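Local coordinates for protein dihydropteridine reductase (Caenorhabditis elegans, PDB 1OOE) that probably reduces quinonoid dihydrobiopterin to tetrahydrobiopterin using NADH or NADPH, as a homodimeric member of the short-chain dehydrogenase/reductase family, at residues L114-L119 with S162-N167; Q72-F77 with H118-G123. All blocks are in the same frame, centred on the assembly; numbering follows the deposited sequence.

Contact 1: L114-L119 with S162-N167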
loop_
_atom_site.group_PDB
_atom_site.type_symbol
_atom_site.label_atom_id
_atom_site.label_comp_id
_atom_site.label_asym_id
_atom_site.label_seq_id
_atom_site.Cartn_x
_atom_site.Cartn_y
_atom_site.Cartn_z
ATOM N N LEU A 114 -2.706 -18.124 2.224
ATOM C CA LEU A 114 -2.365 -19.534 2.054
ATOM C C LEU A 114 -1.578 -20.037 3.261
ATOM O O LEU A 114 -1.798 -21.151 3.735
ATOM C CB LEU A 114 -1.541 -19.735 0.777
ATOM C CG LEU A 114 -2.316 -19.636 -0.540
ATOM C CD1 LEU A 114 -1.348 -19.541 -1.718
ATOM C CD2 LEU A 114 -3.219 -20.848 -0.681
ATOM N N ALA A 115 -0.674 -19.203 3.765
ATOM C CA ALA A 115 0.152 -19.571 4.912
ATOM C C ALA A 115 -0.659 -19.781 6.187
ATOM O O ALA A 115 -0.421 -20.731 6.932
ATOM C CB ALA A 115 1.219 -18.505 5.145
ATOM N N THR A 116 -1.610 -18.892 6.451
ATOM C CA THR A 116 -2.426 -19.020 7.651
ATOM C C THR A 116 -3.242 -20.303 7.591
ATOM O O THR A 116 -3.616 -20.864 8.621
ATOM C CB THR A 116 -3.382 -17.817 7.821
ATOM O OG1 THR A 116 -4.270 -17.742 6.699
ATOM C CG2 THR A 116 -2.593 -16.523 7.924
ATOM N N THR A 117 -3.482 -20.777 6.373
ATOM C CA THR A 117 -4.264 -21.982 6.149
ATOM C C THR A 117 -3.449 -23.273 6.075
ATOM O O THR A 117 -3.797 -24.280 6.694
ATOM C CB THR A 117 -5.062 -21.897 4.820
ATOM O OG1 THR A 117 -5.845 -20.695 4.784
ATOM C CG2 THR A 117 -5.979 -23.099 4.681
ATOM N N HIS A 118 -2.352 -23.228 5.327
ATOM C CA HIS A 118 -1.546 -24.416 5.085
ATOM C C HIS A 118 -0.133 -24.532 5.648
ATOM O O HIS A 118 0.457 -25.606 5.579
ATOM C CB HIS A 118 -1.478 -24.631 3.573
ATOM C CG HIS A 118 -2.819 -24.682 2.914
ATOM N ND1 HIS A 118 -3.683 -25.743 3.073
ATOM C CD2 HIS A 118 -3.455 -23.798 2.109
ATOM C CE1 HIS A 118 -4.793 -25.512 2.395
ATOM N NE2 HIS A 118 -4.680 -24.338 1.800
ATOM N N LEU A 119 0.418 -23.455 6.191
ATOM C CA LEU A 119 1.781 -23.510 6.715
ATOM C C LEU A 119 1.879 -24.243 8.055
ATOM O O LEU A 119 1.102 -23.981 8.973
ATOM C CB LEU A 119 2.341 -22.092 6.860
ATOM C CG LEU A 119 3.832 -21.923 7.168
ATOM C CD1 LEU A 119 4.692 -22.405 5.993
ATOM C CD2 LEU A 119 4.110 -20.450 7.441
ATOM N N SER A 162 -1.794 -12.526 14.202
ATOM C CA SER A 162 -1.951 -12.060 12.828
ATOM C C SER A 162 -2.656 -13.139 12.017
ATOM O O SER A 162 -3.224 -12.869 10.962
ATOM C CB SER A 162 -0.588 -11.810 12.204
ATOM O OG SER A 162 0.056 -13.050 11.963
ATOM N N GLY A 163 -2.599 -14.371 12.511
ATOM C CA GLY A 163 -3.219 -15.476 11.808
ATOM C C GLY A 163 -2.210 -16.536 11.403
ATOM O O GLY A 163 -2.584 -17.661 11.073
ATOM N N LEU A 164 -0.928 -16.182 11.412
ATOM C CA LEU A 164 0.107 -17.147 11.055
ATOM C C LEU A 164 0.224 -18.168 12.179
ATOM O O LEU A 164 -0.053 -17.859 13.337
ATOM C CB LEU A 164 1.454 -16.452 10.831
ATOM C CG LEU A 164 1.543 -15.582 9.571
ATOM C CD1 LEU A 164 2.961 -15.054 9.416
ATOM C CD2 LEU A 164 1.138 -16.397 8.346
ATOM N N PRO A 165 0.635 -19.400 11.852
ATOM C CA PRO A 165 0.766 -20.437 12.880
ATOM C C PRO A 165 1.861 -20.172 13.906
ATOM O O PRO A 165 2.790 -19.401 13.665
ATOM C CB PRO A 165 1.013 -21.703 12.061
ATOM C CG PRO A 165 1.751 -21.196 10.871
ATOM C CD PRO A 165 1.002 -19.925 10.525
ATOM N N ASP A 166 1.739 -20.820 15.060
ATOM C CA ASP A 166 2.709 -20.655 16.134
ATOM C C ASP A 166 4.130 -20.991 15.716
ATOM O O ASP A 166 4.365 -21.938 14.960
ATOM C CB ASP A 166 2.336 -21.534 17.331
ATOM C CG ASP A 166 1.014 -21.145 17.953
ATOM O OD1 ASP A 166 0.808 -19.941 18.209
ATOM O OD2 ASP A 166 0.183 -22.049 18.194
ATOM N N ASN A 167 5.074 -20.200 16.216
ATOM C CA ASN A 167 6.490 -20.412 15.954
ATOM C C ASN A 167 6.927 -20.185 14.510
ATOM O O ASN A 167 8.084 -20.434 14.171
ATOM C CB ASN A 167 6.878 -21.826 16.394
ATOM C CG ASN A 167 6.615 -22.069 17.873
ATOM O OD1 ASN A 167 6.348 -23.197 18.291
ATOM N ND2 ASN A 167 6.701 -21.013 18.671
#

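Contact 2: Q72-F77 with H118-G123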
loop_
_atom_site.group_PDB
_atom_site.type_symbol
_atom_site.label_atom_id
_atom_site.label_comp_id
_atom_site.label_asym_id
_atom_site.label_seq_id
_atom_site.Cartn_x
_atom_site.Cartn_y
_atom_site.Cartn_z
ATOM N N GLN A 72 0.349 -30.223 5.029
ATOM C CA GLN A 72 0.660 -28.815 5.249
ATOM C C GLN A 72 1.963 -28.597 4.501
ATOM O O GLN A 72 2.554 -29.551 4.011
ATOM C CB GLN A 72 0.866 -28.518 6.733
ATOM C CG GLN A 72 -0.411 -28.485 7.551
ATOM C CD GLN A 72 -0.131 -28.328 9.033
ATOM O OE1 GLN A 72 0.626 -29.105 9.614
ATOM N NE2 GLN A 72 -0.739 -27.324 9.652
ATOM N N VAL A 73 2.411 -27.351 4.406
ATOM C CA VAL A 73 3.663 -27.063 3.714
ATOM C C VAL A 73 4.705 -26.502 4.678
ATOM O O VAL A 73 4.363 -25.923 5.709
ATOM C CB VAL A 73 3.453 -26.061 2.552
ATOM C CG1 VAL A 73 2.488 -26.652 1.522
ATOM C CG2 VAL A 73 2.930 -24.740 3.087
ATOM N N ASP A 74 5.977 -26.678 4.334
ATOM C CA ASP A 74 7.080 -26.199 5.166
ATOM C C ASP A 74 7.399 -24.740 4.866
ATOM O O ASP A 74 8.026 -24.052 5.670
ATOM C CB ASP A 74 8.327 -27.053 4.937
ATOM C CG ASP A 74 8.103 -28.510 5.294
ATOM O OD1 ASP A 74 7.469 -29.229 4.496
ATOM O OD2 ASP A 74 8.550 -28.931 6.380
ATOM N N GLY A 75 6.961 -24.274 3.702
ATOM C CA GLY A 75 7.208 -22.894 3.328
ATOM C C GLY A 75 6.359 -22.422 2.166
ATOM O O GLY A 75 5.910 -23.217 1.337
ATOM N N VAL A 76 6.115 -21.116 2.139
ATOM C CA VAL A 76 5.359 -20.459 1.076
ATOM C C VAL A 76 6.295 -19.331 0.646
ATOM O O VAL A 76 6.632 -18.465 1.450
ATOM C CB VAL A 76 4.026 -19.865 1.607
ATOM C CG1 VAL A 76 3.319 -19.084 0.500
ATOM C CG2 VAL A 76 3.120 -20.988 2.106
ATOM N N PHE A 77 6.738 -19.364 -0.606
ATOM C CA PHE A 77 7.659 -18.351 -1.112
ATOM C C PHE A 77 6.994 -17.552 -2.223
ATOM O O PHE A 77 6.665 -18.102 -3.270
ATOM C CB PHE A 77 8.930 -19.019 -1.648
ATOM C CG PHE A 77 9.502 -20.079 -0.736
ATOM C CD1 PHE A 77 9.643 -19.848 0.632
ATOM C CD2 PHE A 77 9.912 -21.303 -1.255
ATOM C CE1 PHE A 77 10.187 -20.823 1.469
ATOM C CE2 PHE A 77 10.459 -22.286 -0.428
ATOM C CZ PHE A 77 10.596 -22.046 0.936
ATOM N N HIS A 118 -2.352 -23.228 5.327
ATOM C CA HIS A 118 -1.546 -24.416 5.085
ATOM C C HIS A 118 -0.133 -24.532 5.648
ATOM O O HIS A 118 0.457 -25.606 5.579
ATOM C CB HIS A 118 -1.478 -24.631 3.573
ATOM C CG HIS A 118 -2.819 -24.682 2.914
ATOM N ND1 HIS A 118 -3.683 -25.743 3.073
ATOM C CD2 HIS A 118 -3.455 -23.798 2.109
ATOM C CE1 HIS A 118 -4.793 -25.512 2.395
ATOM N NE2 HIS A 118 -4.680 -24.338 1.800
ATOM N N LEU A 119 0.418 -23.455 6.191
ATOM C CA LEU A 119 1.781 -23.510 6.715
ATOM C C LEU A 119 1.879 -24.243 8.055
ATOM O O LEU A 119 1.102 -23.981 8.973
ATOM C CB LEU A 119 2.341 -22.092 6.860
ATOM C CG LEU A 119 3.832 -21.923 7.168
ATOM C CD1 LEU A 119 4.692 -22.405 5.993
ATOM C CD2 LEU A 119 4.110 -20.450 7.441
ATOM N N LYS A 120 2.833 -25.165 8.156
ATOM C CA LYS A 120 3.034 -25.925 9.391
ATOM C C LYS A 120 3.534 -25.005 10.497
ATOM O O LYS A 120 4.154 -23.969 10.230
ATOM C CB LYS A 120 4.076 -27.029 9.181
ATOM C CG LYS A 120 5.474 -26.456 8.891
ATOM C CD LYS A 120 6.601 -27.419 9.242
ATOM C CE LYS A 120 7.954 -26.880 8.804
ATOM N NZ LYS A 120 9.045 -27.858 9.066
ATOM N N PRO A 121 3.251 -25.352 11.763
ATOM C CA PRO A 121 3.739 -24.488 12.838
ATOM C C PRO A 121 5.260 -24.481 12.720
ATOM O O PRO A 121 5.871 -25.521 12.458
ATOM C CB PRO A 121 3.250 -25.203 14.093
ATOM C CG PRO A 121 1.941 -25.774 13.634
ATOM C CD PRO A 121 2.308 -26.358 12.285
ATOM N N GLY A 122 5.867 -23.312 12.887
ATOM C CA GLY A 122 7.311 -23.214 12.772
ATOM C C GLY A 122 7.788 -23.072 11.334
ATOM O O GLY A 122 8.988 -23.005 11.081
ATOM N N GLY A 123 6.852 -23.028 10.388
ATOM C CA GLY A 123 7.221 -22.903 8.986
ATOM C C GLY A 123 7.658 -21.508 8.585
ATOM O O GLY A 123 7.693 -20.606 9.416
#

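Contact 1: L114-L119 with S162-N167
Ala115 O is the polar atom at the seam between the end of a helix and a loop: it accepts the backbone N-H of Leu119 at 2.9 Å, closing the last helical turn, and Pro165 CD rests against it at 3.9 Å. The proline ring also reaches the carbonyl of Leu119, four residues further on, with Pro165 CG 3.4 Å from Leu119 O. The same carbon packs more loosely on Leu119 CB. The ring thus sits alongside the point where the chain leaves the helix, with one ring carbon against each of the two carbonyls.

Further up the helix the contact is carried by methyl groups. Thr116 CG2 stands anti to its own carbonyl carbon and meets Gly163 O at 3.3 Å, while the hydroxyl on the other branch, chi1 61°, turns back to bond Lys113 O within the helix. Gly163, with a positive phi of 119°, presents bare backbone here and lets the threonine methyl lie close to the loop. Although Leu164 CB points away from the helix, the branch ending in CD2 reaches it, 3.8 Å from Ala115 CB and equally far from Thr116 CG2, so one methyl sits against both helical side chains. The loop is also braced internally by an ST turn, whose Leu164 N to Ser162 OG bond is weak at 3.3 Å, and that hydroxyl is bonded in turn to Leu157 O.

Thr116 also packs on Ala88 of the second subunit, and Ser162 on Pro138 of that subunit. Leu114 and His118 face the other way, onto helix 53-68. The contact therefore joins the C-terminal end of helix 93-118 to the loop linking helix 141-158 with strand 169-175.

Contact 2: Q72-F77 with H118-G123
Residues 72-74 and 118-120 run parallel, with Val73 bridging Leu119 through two backbone bonds: Val73 N to His118 O at 2.9 Å and Lys120 N to Val73 O at 3.0 Å, the latter nearly straight at 170°. The pairing lies where the two strands of a beta-alpha-beta unit of the Rossmann fold begin: strand 73-78 leads through helix 93-118 to the neighbouring parallel strand 123-128. Both chains turn a corner just beyond the bridge, the first at Asp74 and the second in a type II turn from Lys120 to Gly123, with Gly122 at a positive phi. Pairing resumes after the turn, where Asp74 and Val76 bond to the backbone of strand 123-128.

Leu119 CD1 fills the inside of this corner, 3.5 Å from Val73 O and 3.7 Å from Gly75 CA, with the methyl groups of Val73 and Val76 at slightly greater range. Val73 itself also packs on Leu68 of helix 53-68.

Lys120 starts with CG between its backbone N and carbonyl carbon, chi1 65°, which lays CG 3.4 Å from Val73 O. The extended remainder passes by Asp74 CA and brings NZ to 2.9 Å from Asp74 OD2. The ammonium meets OD2 on its anti side, 21° out of the carboxylate plane, while Asp74 OD1 accepts the N-H of Lys5 and so ties the aspartate to strand 4-9. Both residues were deposited in two conformers, so this salt bridge may be only part of the time in place.

Gln72 runs at about a right angle to the lysine, its amide lying over Lys120 CA, and its CB touches His118 O at 3.2 Å, the same oxygen that receives the N-H of Val73.

How the contacts relate
The contacts meet at His118 and Leu119, where helix 93-118 passes into strand 119-120, and their centres lie about 7 Å apart. Contact 1 holds this junction from the side of loop 162-167, contact 2 from that of strand 73-78. They also touch directly: Pro165 CG lies 3.7 Å from Lys120 O, and Asp166 O lies 3.6 Å from Pro121 CB, so the loop before strand 169-175 packs against the turn before strand 123-128. Both thus gather the entries to three successive parallel strands. In short-chain dehydrogenases the cofactor binds at the opposite, C-terminal ends of these strands, so the pair probably lies away from the active site.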